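Local structure of hypothetical protein NMB0488 (Neisseria meningitidis, 2GKP) at residues A[47-50]-A[51-55]; A[73-76]-A[77-81]; A[99-103]-A[104-108]; A[159-162]-A[163-167]. The protein is of unknown function but is probably an immunity protein that protects the cell against a toxin of contact-dependent growth inhibition. All blocks are in the same frame, centred on the assembly; numbering follows the deposited sequence. Where two conformers were deposited one is given.

Contact 1. Residues A[47-50]-A[51-55]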
loop_
_atom_site.group_PDB
_atom_site.type_symbol
_atom_site.label_atom_id
_atom_site.label_comp_id
_atom_site.label_asym_id
_atom_site.label_seq_id
_atom_site.Cartn_x
_atom_site.Cartn_y
_atom_site.Cartn_z
ATOM N N LEU A 47 8.203 12.081 -6.107
ATOM C CA LEU A 47 7.830 12.458 -4.723
ATOM C C LEU A 47 6.881 13.633 -4.621
ATOM O O LEU A 47 6.134 13.729 -3.656
ATOM C CB LEU A 47 9.078 12.758 -3.917
ATOM C CG LEU A 47 10.081 11.642 -3.719
ATOM C CD1 LEU A 47 11.240 12.118 -2.852
ATOM C CD2 LEU A 47 9.416 10.467 -3.084
ATOM N N ASP A 48 6.924 14.522 -5.585
ATOM C CA ASP A 48 6.039 15.700 -5.572
ATOM C C ASP A 48 4.902 15.580 -6.558
ATOM O O ASP A 48 4.380 16.598 -7.045
ATOM C CB ASP A 48 6.838 17.002 -5.754
ATOM C CG ASP A 48 7.563 17.059 -7.065
ATOM O OD1 ASP A 48 7.648 16.049 -7.773
ATOM O OD2 ASP A 48 8.079 18.144 -7.403
ATOM N N THR A 49 4.478 14.344 -6.800
ATOM C CA THR A 49 3.285 14.084 -7.593
ATOM C C THR A 49 2.147 14.922 -7.061
ATOM O O THR A 49 2.011 15.069 -5.855
ATOM C CB THR A 49 2.900 12.622 -7.463
ATOM O OG1 THR A 49 3.930 11.845 -8.023
ATOM C CG2 THR A 49 1.647 12.325 -8.266
ATOM N N ASP A 50 1.324 15.446 -7.966
ATOM C CA ASP A 50 0.229 16.254 -7.509
ATOM C C ASP A 50 -0.800 15.430 -6.747
ATOM O O ASP A 50 -0.896 14.206 -6.930
ATOM C CB ASP A 50 -0.406 16.997 -8.676
ATOM C CG ASP A 50 -1.195 16.109 -9.540
ATOM O OD1 ASP A 50 -0.641 15.496 -10.478
ATOM O OD2 ASP A 50 -2.417 16.060 -9.289
ATOM N N ASN A 51 -1.523 16.092 -5.861
ATOM C CA ASN A 51 -2.503 15.385 -5.027
ATOM C C ASN A 51 -3.553 14.626 -5.856
ATOM O O ASN A 51 -3.919 13.510 -5.505
ATOM C CB ASN A 51 -3.155 16.351 -4.071
ATOM C CG ASN A 51 -2.206 16.778 -2.963
ATOM O OD1 ASN A 51 -1.156 16.175 -2.805
ATOM N ND2 ASN A 51 -2.572 17.787 -2.199
ATOM N N GLU A 52 -4.029 15.212 -6.954
ATOM C CA GLU A 52 -5.034 14.515 -7.750
ATOM C C GLU A 52 -4.500 13.186 -8.336
ATOM O O GLU A 52 -5.229 12.161 -8.308
ATOM C CB GLU A 52 -5.631 15.477 -8.796
ATOM C CG GLU A 52 -6.974 15.053 -9.387
ATOM C CD GLU A 52 -6.795 14.058 -10.513
ATOM O OE1 GLU A 52 -5.676 14.018 -11.053
ATOM O OE2 GLU A 52 -7.749 13.325 -10.873
ATOM N N THR A 53 -3.237 13.148 -8.776
ATOM C CA THR A 53 -2.661 11.931 -9.333
ATOM C C THR A 53 -2.449 10.919 -8.196
ATOM O O THR A 53 -2.693 9.720 -8.371
ATOM C CB THR A 53 -1.303 12.217 -10.075
ATOM O OG1 THR A 53 -1.544 13.157 -11.132
ATOM C CG2 THR A 53 -0.724 10.948 -10.688
ATOM N N LEU A 54 -1.990 11.387 -7.049
ATOM C CA LEU A 54 -1.743 10.489 -5.929
ATOM C C LEU A 54 -3.081 9.891 -5.434
ATOM O O LEU A 54 -3.197 8.660 -5.254
ATOM C CB LEU A 54 -1.045 11.241 -4.796
ATOM C CG LEU A 54 -0.738 10.457 -3.500
ATOM C CD1 LEU A 54 0.031 9.147 -3.846
ATOM C CD2 LEU A 54 -0.047 11.297 -2.437
ATOM N N GLY A 55 -4.100 10.732 -5.263
ATOM C CA GLY A 55 -5.434 10.209 -4.873
ATOM C C GLY A 55 -6.012 9.204 -5.875
ATOM O O GLY A 55 -6.486 8.092 -5.510
#
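The carboxylate of Asp50 is held by two groups of Thr53. OD1 of Asp50 accepts from the hydroxyl OG1 of Thr53 at 2.6 Å. OD2 of Asp50 accepts from the backbone N of Thr53 at 3.1 Å. This is an N-cap: Asp50 stands right before helix 51-63, and its side chain takes up an amide N-H of the first turn. The two bonds reach the carboxylate differently. The hydroxyl comes on the syn side of OD1, 30° out of the carboxylate plane, whereas the amide lies above the plane, 53° out of it. CG of Asp50 sits between its own backbone N and carbonyl carbon (chi1 73°), which turns the carboxylate back over the start of the helix. The helix dipole would probably steady the negative charge there. In one of the two conformers of Glu52, its OE1 lies 4.2 Å from OD2 of Asp50, a like charge that may act the other way.

Thr49, just before the cap, adds an apolar contact. Its OG1 bonds to the backbone O of Pro46, earlier in the same loop. Its CG2, anti to the backbone N, points at Thr53, and the two threonine side chains cross at about a right angle. Lys160 of helix 152-164 reaches the O of Thr49, which ties the loop just before the cap to a second helix. The backbone O of Asp50 takes a weak bond from Thr53 N and the first full helical bond, from Leu54 N at 3.0 Å.

Contact 2. Residues A[73-76]-A[77-81]; sequences PEDQ and DFFDT
Asp75 and Phe79 meet one turn apart on the more closely packed flank of this short helix. OD1 of Asp75 lies 3.5 Å from CE2 of the Phe79 ring and about as near to CD2. The carboxylate and ring planes are 56° apart. The backbone O of Asp75 also comes up to this ring, at its edge and near its plane, 3.4 Å from CD2 of Phe79. CG of Asp75 is anti to the backbone N (chi1 -170°), which carries the carboxylate along the helix to the ring. The other oxygen, OD2, accepts from the backbone N of Asp71. Phe78 packs beside Phe79: its CD2 lies 3.6 Å above one face of the Phe79 ring, toward the rim. Phe78 is buried and its ring also meets Phe68.

The scaffold is regular alpha-helix, with i to i+4 bonds from Asp77 N to Pro73 O, from Phe78 N to Glu74 O at 3.0 Å, and from Phe79 N to Asp75 O. A weak second bond joins Phe79 N to Gln76 O.

Pro73, Glu74 and Gln76 are exposed, and their side chains make little contact along the turn. NE2 of Gln76 instead reaches back to the O of Asp71. Asp77 is partly exposed and looks forward, with salt bridges to Lys83 and Arg87 of helix 81-99. Asp80 is the N-cap of that next helix, where its OD2 accepts from Lys83 N.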
loop_
_atom_site.group_PDB
_atom_site.type_symbol
_atom_site.label_atom_id
_atom_site.label_comp_id
_atom_site.label_asym_id
_atom_site.label_seq_id
_atom_site.Cartn_x
_atom_site.Cartn_y
_atom_site.Cartn_z
ATOM N N PRO A 73 -8.724 -21.857 -3.844
ATOM C CA PRO A 73 -7.383 -21.988 -4.390
ATOM C C PRO A 73 -6.608 -20.668 -4.348
ATOM O O PRO A 73 -5.425 -20.684 -4.050
ATOM C CB PRO A 73 -7.603 -22.475 -5.837
ATOM C CG PRO A 73 -9.070 -22.490 -6.062
ATOM C CD PRO A 73 -9.760 -22.410 -4.739
ATOM N N GLU A 74 -7.280 -19.563 -4.637
ATOM C CA GLU A 74 -6.671 -18.224 -4.530
ATOM C C GLU A 74 -6.180 -17.882 -3.107
ATOM O O GLU A 74 -5.073 -17.343 -2.930
ATOM C CB GLU A 74 -7.647 -17.131 -5.039
ATOM C CG GLU A 74 -8.004 -17.159 -6.537
ATOM C CD GLU A 74 -9.156 -18.122 -6.849
ATOM O OE1 GLU A 74 -9.542 -18.916 -5.962
ATOM O OE2 GLU A 74 -9.668 -18.094 -7.996
ATOM N N ASP A 75 -6.980 -18.180 -2.088
ATOM C CA ASP A 75 -6.568 -17.946 -0.692
ATOM C C ASP A 75 -5.337 -18.771 -0.289
ATOM O O ASP A 75 -4.385 -18.288 0.318
ATOM C CB ASP A 75 -7.759 -18.261 0.236
ATOM C CG ASP A 75 -7.521 -17.830 1.677
ATOM O OD1 ASP A 75 -7.399 -16.608 1.909
ATOM O OD2 ASP A 75 -7.473 -18.696 2.582
ATOM N N GLN A 76 -5.381 -20.076 -0.579
ATOM C CA GLN A 76 -4.255 -20.923 -0.205
ATOM C C GLN A 76 -2.949 -20.453 -0.864
ATOM O O GLN A 76 -1.886 -20.381 -0.213
ATOM C CB GLN A 76 -4.538 -22.382 -0.577
ATOM C CG GLN A 76 -5.687 -22.997 0.216
ATOM C CD GLN A 76 -5.999 -24.370 -0.334
ATOM O OE1 GLN A 76 -5.086 -25.100 -0.712
ATOM N NE2 GLN A 76 -7.283 -24.714 -0.427
ATOM N N ASP A 77 -3.039 -20.131 -2.156
ATOM C CA ASP A 77 -1.880 -19.635 -2.907
ATOM C C ASP A 77 -1.329 -18.339 -2.325
ATOM O O ASP A 77 -0.090 -18.202 -2.145
ATOM C CB ASP A 77 -2.235 -19.459 -4.392
ATOM C CG ASP A 77 -1.034 -19.070 -5.233
ATOM O OD1 ASP A 77 -0.372 -19.955 -5.813
ATOM O OD2 ASP A 77 -0.761 -17.879 -5.306
ATOM N N PHE A 78 -2.250 -17.428 -2.005
ATOM C CA PHE A 78 -1.859 -16.117 -1.475
ATOM C C PHE A 78 -1.150 -16.189 -0.126
ATOM O O PHE A 78 -0.229 -15.416 0.150
ATOM C CB PHE A 78 -3.074 -15.192 -1.378
ATOM C CG PHE A 78 -2.706 -13.748 -1.149
ATOM C CD1 PHE A 78 -2.228 -12.957 -2.196
ATOM C CD2 PHE A 78 -2.867 -13.168 0.093
ATOM C CE1 PHE A 78 -1.911 -11.617 -1.972
ATOM C CE2 PHE A 78 -2.523 -11.836 0.323
ATOM C CZ PHE A 78 -2.045 -11.077 -0.716
ATOM N N PHE A 79 -1.561 -17.151 0.710
ATOM C CA PHE A 79 -1.006 -17.234 2.061
ATOM C C PHE A 79 0.051 -18.339 2.239
ATOM O O PHE A 79 0.551 -18.566 3.336
ATOM C CB PHE A 79 -2.136 -17.320 3.108
ATOM C CG PHE A 79 -2.892 -16.010 3.285
ATOM C CD1 PHE A 79 -2.359 -15.013 4.096
ATOM C CD2 PHE A 79 -4.101 -15.763 2.645
ATOM C CE1 PHE A 79 -3.030 -13.816 4.269
ATOM C CE2 PHE A 79 -4.783 -14.528 2.813
ATOM C CZ PHE A 79 -4.239 -13.574 3.622
ATOM N N ASP A 80 0.393 -19.009 1.133
ATOM C CA ASP A 80 1.436 -20.037 1.153
ATOM C C ASP A 80 2.777 -19.415 1.492
ATOM O O ASP A 80 3.186 -18.472 0.834
ATOM C CB ASP A 80 1.564 -20.699 -0.214
ATOM C CG ASP A 80 2.588 -21.844 -0.220
ATOM O OD1 ASP A 80 2.361 -22.884 0.462
ATOM O OD2 ASP A 80 3.643 -21.696 -0.877
ATOM N N THR A 81 3.461 -19.962 2.488
ATOM C CA THR A 81 4.711 -19.404 3.000
ATOM C C THR A 81 5.780 -19.246 1.915
ATOM O O THR A 81 6.371 -18.176 1.755
ATOM C CB THR A 81 5.227 -20.258 4.169
ATOM O OG1 THR A 81 4.222 -20.244 5.207
ATOM C CG2 THR A 81 6.531 -19.698 4.721
#

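Contact 3. Residues A[99-103]-A[104-108]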
loop_
_atom_site.group_PDB
_atom_site.type_symbol
_atom_site.label_atom_id
_atom_site.label_comp_id
_atom_site.label_asym_id
_atom_site.label_seq_id
_atom_site.Cartn_x
_atom_site.Cartn_y
_atom_site.Cartn_z
ATOM N N LEU A 99 14.498 1.439 -9.472
ATOM C CA LEU A 99 14.843 2.674 -8.780
ATOM C C LEU A 99 16.342 2.909 -8.695
ATOM O O LEU A 99 16.753 3.894 -8.078
ATOM C CB LEU A 99 14.201 2.739 -7.374
ATOM C CG LEU A 99 12.666 2.827 -7.398
ATOM C CD1 LEU A 99 12.185 2.780 -5.959
ATOM C CD2 LEU A 99 12.233 4.113 -8.047
ATOM N N GLY A 100 17.151 2.073 -9.325
ATOM C CA GLY A 100 18.598 2.341 -9.394
ATOM C C GLY A 100 19.413 1.872 -8.186
ATOM O O GLY A 100 20.502 2.386 -7.935
ATOM N N TYR A 101 18.877 0.943 -7.396
ATOM C CA TYR A 101 19.586 0.446 -6.204
ATOM C C TYR A 101 20.288 -0.856 -6.491
ATOM O O TYR A 101 19.824 -1.702 -7.269
ATOM C CB TYR A 101 18.617 0.199 -5.042
ATOM C CG TYR A 101 17.977 1.437 -4.470
ATOM C CD1 TYR A 101 18.675 2.297 -3.626
ATOM C CD2 TYR A 101 16.654 1.743 -4.755
ATOM C CE1 TYR A 101 18.088 3.417 -3.093
ATOM C CE2 TYR A 101 16.071 2.883 -4.249
ATOM C CZ TYR A 101 16.764 3.702 -3.396
ATOM O OH TYR A 101 16.148 4.813 -2.868
ATOM N N LYS A 102 21.465 -0.984 -5.884
ATOM C CA LYS A 102 22.271 -2.182 -5.976
ATOM C C LYS A 102 22.196 -3.048 -4.734
ATOM O O LYS A 102 22.626 -4.205 -4.775
ATOM C CB LYS A 102 23.755 -1.803 -6.255
ATOM C CG LYS A 102 23.853 -0.964 -7.527
ATOM C CD LYS A 102 23.486 -1.721 -8.793
ATOM C CE LYS A 102 23.358 -0.801 -10.022
ATOM N NZ LYS A 102 22.379 0.333 -9.914
ATOM N N THR A 103 21.685 -2.509 -3.634
ATOM C CA THR A 103 21.521 -3.256 -2.378
ATOM C C THR A 103 20.125 -3.040 -1.836
ATOM O O THR A 103 19.569 -1.958 -1.934
ATOM C CB THR A 103 22.558 -2.875 -1.259
ATOM O OG1 THR A 103 22.339 -1.547 -0.776
ATOM C CG2 THR A 103 23.994 -2.980 -1.754
ATOM N N ARG A 104 19.543 -4.087 -1.253
ATOM C CA ARG A 104 18.268 -3.902 -0.550
ATOM C C ARG A 104 18.424 -2.980 0.649
ATOM O O ARG A 104 17.463 -2.316 1.043
ATOM C CB ARG A 104 17.624 -5.251 -0.155
ATOM C CG ARG A 104 18.354 -6.012 0.919
ATOM C CD ARG A 104 18.029 -7.486 0.839
ATOM N NE ARG A 104 16.635 -7.743 1.166
ATOM C CZ ARG A 104 15.942 -8.770 0.676
ATOM N NH1 ARG A 104 14.693 -8.955 1.060
ATOM N NH2 ARG A 104 16.467 -9.616 -0.235
ATOM N N ARG A 105 19.613 -2.945 1.273
ATOM C CA ARG A 105 19.836 -2.013 2.371
ATOM C C ARG A 105 19.503 -0.576 1.977
ATOM O O ARG A 105 18.791 0.151 2.709
ATOM C CB ARG A 105 21.282 -2.111 2.851
ATOM C CG ARG A 105 21.649 -1.171 3.975
ATOM C CD ARG A 105 22.832 -1.718 4.742
ATOM N NE ARG A 105 23.719 -0.652 5.190
ATOM C CZ ARG A 105 24.857 -0.859 5.841
ATOM N NH1 ARG A 105 25.251 -2.092 6.112
ATOM N NH2 ARG A 105 25.603 0.166 6.205
ATOM N N ALA A 106 20.003 -0.169 0.813
ATOM C CA ALA A 106 19.771 1.183 0.338
ATOM C C ALA A 106 18.323 1.364 -0.062
ATOM O O ALA A 106 17.738 2.394 0.221
ATOM C CB ALA A 106 20.710 1.483 -0.859
ATOM N N LEU A 107 17.719 0.377 -0.725
ATOM C CA LEU A 107 16.303 0.513 -1.110
ATOM C C LEU A 107 15.428 0.824 0.118
ATOM O O LEU A 107 14.528 1.690 0.049
ATOM C CB LEU A 107 15.843 -0.806 -1.759
ATOM C CG LEU A 107 14.331 -0.937 -1.991
ATOM C CD1 LEU A 107 13.834 0.110 -2.991
ATOM C CD2 LEU A 107 14.008 -2.354 -2.443
ATOM N N PHE A 108 15.672 0.101 1.216
ATOM C CA PHE A 108 14.788 0.171 2.341
ATOM C C PHE A 108 15.148 1.225 3.373
ATOM O O PHE A 108 14.298 1.563 4.191
ATOM C CB PHE A 108 14.667 -1.190 3.031
ATOM C CG PHE A 108 13.871 -2.206 2.249
ATOM C CD1 PHE A 108 12.492 -2.068 2.127
ATOM C CD2 PHE A 108 14.500 -3.274 1.619
ATOM C CE1 PHE A 108 11.748 -3.017 1.415
ATOM C CE2 PHE A 108 13.786 -4.186 0.924
ATOM C CZ PHE A 108 12.421 -4.088 0.823
#
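The backbone O of Thr103 accepts from Leu107 N at 3.2 Å, with an N-H...O angle of 164°, as the chain turns into helix 104-108. A weaker bond reaches the same O from Ala106 N. Before this turn the chain leaves helix 81-99 at Gly100, whose phi is positive, and runs extended through Tyr101.

The ring of Tyr101 lies flat against the backbone of the new helix. CA of Leu107 stands over the ring face, 3.7 Å from its centroid and 2° off the normal. This is a CH-pi contact, with CA almost straight above the ring centre. Leu107 N lies over the same ring, toward CD1. The ring's two flanks meet different side chains. CD1 of Tyr101 touches CB of Ala106 at 3.5 Å, while CD2 touches CD1 of Leu107 at 3.7 Å. CD1 of Leu99 adds a looser apolar contact to the same Leu107 methyl.

Thr103 is the N-cap of helix 104-108. Its OG1 accepts from Ala106 N at 3.1 Å. A chi1 of 68° swings the hydroxyl round to the amide of Ala106. CB of Ala106 lies 3.4 Å from this OG1, so Ala106 fits between the cap and the tyrosine.

Other parts of the fold hold the polar ends. Tyr101 OH bonds to Glu20. Arg21 makes a cation-pi contact with the tyrosine ring. Arg104 forms salt bridges through NH2 to OE1 of Glu89, on helix 81-99, and through NE to OE2 of Glu134.

Contact 4. Residues A[159-162]-A[163-167]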
loop_
_atom_site.group_PDB
_atom_site.type_symbol
_atom_site.label_atom_id
_atom_site.label_comp_id
_atom_site.label_asym_id
_atom_site.label_seq_id
_atom_site.Cartn_x
_atom_site.Cartn_y
_atom_site.Cartn_z
ATOM N N LEU A 159 -3.242 11.548 2.076
ATOM C CA LEU A 159 -2.141 10.573 1.967
ATOM C C LEU A 159 -0.802 11.191 2.329
ATOM O O LEU A 159 0.005 10.580 3.058
ATOM C CB LEU A 159 -2.067 9.975 0.559
ATOM C CG LEU A 159 -3.299 9.106 0.257
ATOM C CD1 LEU A 159 -3.567 9.030 -1.238
ATOM C CD2 LEU A 159 -3.062 7.731 0.832
ATOM N N LYS A 160 -0.553 12.396 1.803
ATOM C CA LYS A 160 0.704 13.085 2.078
ATOM C C LYS A 160 0.794 13.447 3.562
ATOM O O LYS A 160 1.878 13.379 4.168
ATOM C CB LYS A 160 0.805 14.336 1.186
ATOM C CG LYS A 160 1.081 13.946 -0.241
ATOM C CD LYS A 160 1.478 15.150 -1.089
ATOM C CE LYS A 160 1.479 14.831 -2.578
ATOM N NZ LYS A 160 1.790 16.073 -3.403
ATOM N N LEU A 161 -0.335 13.810 4.154
ATOM C CA LEU A 161 -0.399 14.111 5.570
ATOM C C LEU A 161 -0.037 12.875 6.381
ATOM O O LEU A 161 0.774 12.941 7.335
ATOM C CB LEU A 161 -1.791 14.610 5.961
ATOM C CG LEU A 161 -2.044 14.923 7.434
ATOM C CD1 LEU A 161 -1.075 16.010 7.960
ATOM C CD2 LEU A 161 -3.480 15.350 7.686
ATOM N N ALA A 162 -0.614 11.727 6.017
ATOM C CA ALA A 162 -0.286 10.528 6.755
ATOM C C ALA A 162 1.196 10.176 6.595
ATOM O O ALA A 162 1.830 9.752 7.565
ATOM C CB ALA A 162 -1.164 9.357 6.312
ATOM N N LEU A 163 1.745 10.310 5.383
ATOM C CA LEU A 163 3.178 10.059 5.191
ATOM C C LEU A 163 4.014 10.970 6.116
ATOM O O LEU A 163 5.018 10.530 6.717
ATOM C CB LEU A 163 3.537 10.235 3.714
ATOM C CG LEU A 163 5.023 10.219 3.439
ATOM C CD1 LEU A 163 5.481 8.848 3.719
ATOM C CD2 LEU A 163 5.269 10.549 1.968
ATOM N N SER A 164 3.610 12.245 6.242
ATOM C CA SER A 164 4.340 13.168 7.124
ATOM C C SER A 164 4.356 12.744 8.590
ATOM O O SER A 164 5.218 13.154 9.374
ATOM C CB SER A 164 3.800 14.612 6.972
ATOM O OG SER A 164 2.604 14.772 7.698
ATOM N N ARG A 165 3.398 11.904 8.963
ATOM C CA ARG A 165 3.296 11.376 10.314
ATOM C C ARG A 165 4.094 10.071 10.530
ATOM O O ARG A 165 4.235 9.614 11.677
ATOM C CB ARG A 165 1.817 11.159 10.689
ATOM C CG ARG A 165 1.065 12.492 10.802
ATOM C CD ARG A 165 -0.412 12.242 11.092
ATOM N NE ARG A 165 -1.165 13.482 11.173
ATOM C CZ ARG A 165 -2.488 13.523 11.292
ATOM N NH1 ARG A 165 -3.200 12.388 11.297
ATOM N NH2 ARG A 165 -3.091 14.693 11.343
ATOM N N CYS A 166 4.648 9.494 9.467
ATOM C CA CYS A 166 5.429 8.282 9.622
ATOM C C CYS A 166 6.743 8.579 10.305
ATOM O O CYS A 166 7.245 9.694 10.235
ATOM C CB CYS A 166 5.704 7.671 8.243
ATOM S SG CYS A 166 4.240 6.885 7.493
ATOM N N ARG A 167 7.301 7.592 10.992
ATOM C CA ARG A 167 8.537 7.755 11.750
ATOM C C ARG A 167 9.411 6.556 11.551
ATOM O O ARG A 167 8.974 5.557 10.953
ATOM C CB ARG A 167 8.215 7.912 13.223
ATOM C CG ARG A 167 7.510 9.227 13.571
ATOM C CD ARG A 167 8.384 10.460 13.267
ATOM N NE ARG A 167 7.746 11.718 13.675
ATOM C CZ ARG A 167 6.972 12.468 12.880
ATOM N NH1 ARG A 167 6.718 12.095 11.627
ATOM N NH2 ARG A 167 6.433 13.597 13.357
ATOM O OXT ARG A 167 10.576 6.588 11.991
#
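The O of Leu161 has two hydrogen-bond donors. OG of Ser164 gives it a short bond of 2.6 Å, and Arg165 N adds a weak one of 3.3 Å. With chi1 at 79°, the serine hydroxyl faces the carbonyl one turn earlier. Upstream, Leu163 N bonds to Leu159 O and Ser164 N to Lys160 O, both at 2.9 Å.

This is the C-terminal end of helix 152-164, the last helix of the chain. Its bonding changes from i+4 to i+3 here: Arg165 N donates to Ala162 O at 3.0 Å, from 66° above the carbonyl plane, and Cys166 N to Leu163 O. NH1 of Arg167 bonds to the O of both Ser164 and Cys166, within the last residues.

The van der Waals contact is the leucine side chain against the flat guanidinium of Arg165. CG and CD2 of Leu161 lie over one face of the guanidinium, toward its rim, with CD2 3.7 Å from NH2. The arginine is extended from CG to NE, and its NH1 bonds to the O of Asp142. On the buried flank, Ala162 packs on Ile125 and Val144, and Cys166 on Met112 and Val114.

In the fold
Contacts 1 and 4 touch, with centres 14 Å apart. CD2 of Leu54 packs on CG of Lys160 at 3.6 Å and on CB of Leu159 at 3.8 Å. Helices 51-63 and 152-164 meet there. Contact 2 stands apart, on the other side of the chain's centre, about 33 Å from contact 1 and 31 Å from contact 4 between centres. Contacts 2 and 3 lie at the two ends of helix 81-99. Their centres are about 28 Å apart. A bound sodium ion is about 11 to 12 Å from a side chain of each contact. A beta-mercaptoethanol, probably from crystallisation, lies about 4 Å from the Arg104 side chain.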